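PDB 6JLS: putative flavoprotein decarboxylase, which is an FMN-dependent cysteine decarboxylase that takes part in the biosynthesis of thioviridamide in Streptomyces olivoviridis. Local coordinates for residues K108-I113 with R146-A151. Sequence-based numbering, arbitrary orientation.
Sequences KLANGI and RRNLDA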
loop_
_atom_site.group_PDB
_atom_site.type_symbol
_atom_site.label_atom_id
_atom_site.label_comp_id
_atom_site.label_asym_id
_atom_site.label_seq_id
_atom_site.Cartn_x
_atom_site.Cartn_y
_atom_site.Cartn_z
ATOM N N LYS A 108 10.697 -28.320 -14.998
ATOM C CA LYS A 108 11.411 -28.113 -13.740
ATOM C C LYS A 108 11.698 -29.445 -13.060
ATOM O O LYS A 108 12.827 -29.698 -12.624
ATOM C CB LYS A 108 10.601 -27.214 -12.814
ATOM C CG LYS A 108 10.436 -25.765 -13.257
ATOM C CD LYS A 108 9.656 -24.975 -12.200
ATOM C CE LYS A 108 9.326 -23.569 -12.695
ATOM N NZ LYS A 108 8.539 -22.739 -11.731
ATOM N N LEU A 109 10.685 -30.314 -12.959
ATOM C CA LEU A 109 10.903 -31.614 -12.329
ATOM C C LEU A 109 11.956 -32.397 -13.091
ATOM O O LEU A 109 12.890 -32.945 -12.494
ATOM C CB LEU A 109 9.602 -32.407 -12.269
ATOM C CG LEU A 109 8.461 -31.790 -11.461
ATOM C CD1 LEU A 109 7.140 -32.556 -11.656
ATOM C CD2 LEU A 109 8.839 -31.725 -9.988
ATOM N N ALA A 110 11.837 -32.414 -14.420
ATOM C CA ALA A 110 12.766 -33.146 -15.260
ATOM C C ALA A 110 14.201 -32.708 -15.037
ATOM O O ALA A 110 15.124 -33.488 -15.290
ATOM C CB ALA A 110 12.394 -32.960 -16.728
ATOM N N ASN A 111 14.421 -31.475 -14.579
ATOM C CA ASN A 111 15.772 -30.950 -14.425
ATOM C C ASN A 111 16.129 -30.672 -12.969
ATOM O O ASN A 111 17.122 -29.990 -12.702
ATOM C CB ASN A 111 15.960 -29.694 -15.280
ATOM C CG ASN A 111 15.939 -30.001 -16.769
ATOM O OD1 ASN A 111 16.948 -30.427 -17.347
ATOM N ND2 ASN A 111 14.785 -29.810 -17.395
ATOM N N GLY A 112 15.347 -31.201 -12.029
ATOM C CA GLY A 112 15.630 -31.068 -10.608
ATOM C C GLY A 112 15.575 -29.656 -10.051
ATOM O O GLY A 112 16.284 -29.369 -9.079
ATOM N N ILE A 113 14.753 -28.774 -10.619
ATOM C CA ILE A 113 14.650 -27.388 -10.144
ATOM C C ILE A 113 13.332 -27.233 -9.390
ATOM O O ILE A 113 12.320 -26.793 -9.944
ATOM C CB ILE A 113 14.778 -26.387 -11.293
ATOM C CG1 ILE A 113 16.080 -26.630 -12.063
ATOM C CG2 ILE A 113 14.689 -24.941 -10.781
ATOM C CD1 ILE A 113 16.139 -25.904 -13.382
ATOM N N ARG A 146 9.950 -33.662 -25.113
ATOM C CA ARG A 146 10.153 -35.104 -25.205
ATOM C C ARG A 146 11.247 -35.563 -24.253
ATOM O O ARG A 146 11.089 -36.561 -23.535
ATOM C CB ARG A 146 10.527 -35.506 -26.626
ATOM C CG ARG A 146 9.525 -35.218 -27.718
ATOM C CD ARG A 146 9.931 -35.997 -29.000
ATOM N NE ARG A 146 10.870 -35.302 -29.897
ATOM C CZ ARG A 146 12.203 -35.439 -29.890
ATOM N NH1 ARG A 146 12.811 -36.237 -29.013
ATOM N NH2 ARG A 146 12.937 -34.761 -30.766
ATOM N N ARG A 147 12.382 -34.856 -24.255
ATOM C CA ARG A 147 13.477 -35.237 -23.369
ATOM C C ARG A 147 13.092 -35.078 -21.904
ATOM O O ARG A 147 13.497 -35.891 -21.064
ATOM C CB ARG A 147 14.730 -34.414 -23.676
ATOM C CG ARG A 147 15.403 -34.745 -25.006
ATOM C CD ARG A 147 16.829 -34.188 -25.056
ATOM N NE ARG A 147 16.860 -32.776 -24.687
ATOM C CZ ARG A 147 16.655 -31.791 -25.556
ATOM N NH1 ARG A 147 16.412 -32.081 -26.821
ATOM N NH2 ARG A 147 16.679 -30.522 -25.158
ATOM N N ASN A 148 12.318 -34.047 -21.575
ATOM C CA ASN A 148 11.878 -33.898 -20.198
ATOM C C ASN A 148 11.030 -35.090 -19.765
ATOM O O ASN A 148 11.190 -35.605 -18.650
ATOM C CB ASN A 148 11.116 -32.582 -20.038
ATOM C CG ASN A 148 12.025 -31.372 -20.079
ATOM O OD1 ASN A 148 13.227 -31.474 -19.834
ATOM N ND2 ASN A 148 11.453 -30.212 -20.379
ATOM N N LEU A 149 10.123 -35.545 -20.634
ATOM C CA LEU A 149 9.329 -36.731 -20.324
ATOM C C LEU A 149 10.220 -37.966 -20.169
ATOM O O LEU A 149 10.000 -38.796 -19.274
ATOM C CB LEU A 149 8.280 -36.945 -21.415
ATOM C CG LEU A 149 7.343 -35.764 -21.716
ATOM C CD1 LEU A 149 6.336 -36.139 -22.795
ATOM C CD2 LEU A 149 6.607 -35.279 -20.463
ATOM N N ASP A 150 11.249 -38.092 -21.018
ATOM C CA ASP A 150 12.244 -39.144 -20.817
ATOM C C ASP A 150 12.861 -39.054 -19.429
ATOM O O ASP A 150 12.961 -40.061 -18.718
ATOM C CB ASP A 150 13.350 -39.057 -21.871
ATOM C CG ASP A 150 12.861 -39.351 -23.281
ATOM O OD1 ASP A 150 11.743 -39.902 -23.437
ATOM O OD2 ASP A 150 13.620 -39.031 -24.230
ATOM N N ALA A 151 13.283 -37.855 -19.023
ATOM C CA ALA A 151 13.895 -37.704 -17.707
ATOM C C ALA A 151 12.891 -38.019 -16.596
ATOM O O ALA A 151 13.239 -38.669 -15.604
ATOM C CB ALA A 151 14.472 -36.287 -17.560
#
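Two asparagine amides, N111 and N148, meet almost perpendicularly, their planes 85° apart, yet the polar link between them is a minor one. ND2 of N111 lies 3.3 Å from OD1 of N148, and an N-H...O angle of 136° makes this a weak, bent hydrogen bond. Each amide has a stronger partner in another direction: ND2 of N111 also donates to the backbone carbonyl of G107, one turn back, while ND2 of N148 donates to the main-chain O of N111 of a third subunit. With CG of N148 anti to its own carbonyl carbon (chi1 -73°), the amide is brought toward the 108-113 segment, and a small chi2 turns OD1, rather than ND2, to N111.

The contact joins helix 103-110, which follows strand 95-101 of the parallel sheet in this flavoprotein fold and whose first turn includes FMN-binding residues, to helix 143-154, which comes after strand 129-133 and the short helix 137-140. Helix 103-110 closes in a Schellman motif: G112, with positive phi, is the C-prime residue, I113 N donates to K108 O (2.9 Å) and G112 N to L109 O (3.0 Å). N111 N is a further donor to K108 O, reaching it from the opposite face of the carbonyl plane to I113 N. Reciprocally, the O of N111 accepts from N148 ND2 of a second subunit, tying the loop after the helix into the twelve-chain assembly.

Beside the weak amide bond, the methyl of A110 is directed toward helix 143-154 and carries most of the contact. Its CB packs against CB of N148 and lies 3.5 Å from both O and OD1 of N148. The CA atoms of A110 and N148 come within 5.1 Å, illustrating how small residues, here the alanines A110 and A151, let two helices approach closely. One turn further on, the methyl of A151 lies against A110, its CB 3.7 Å from the backbone O of A110 and, in a looser apolar contact, 4.0 Å from CB of A110.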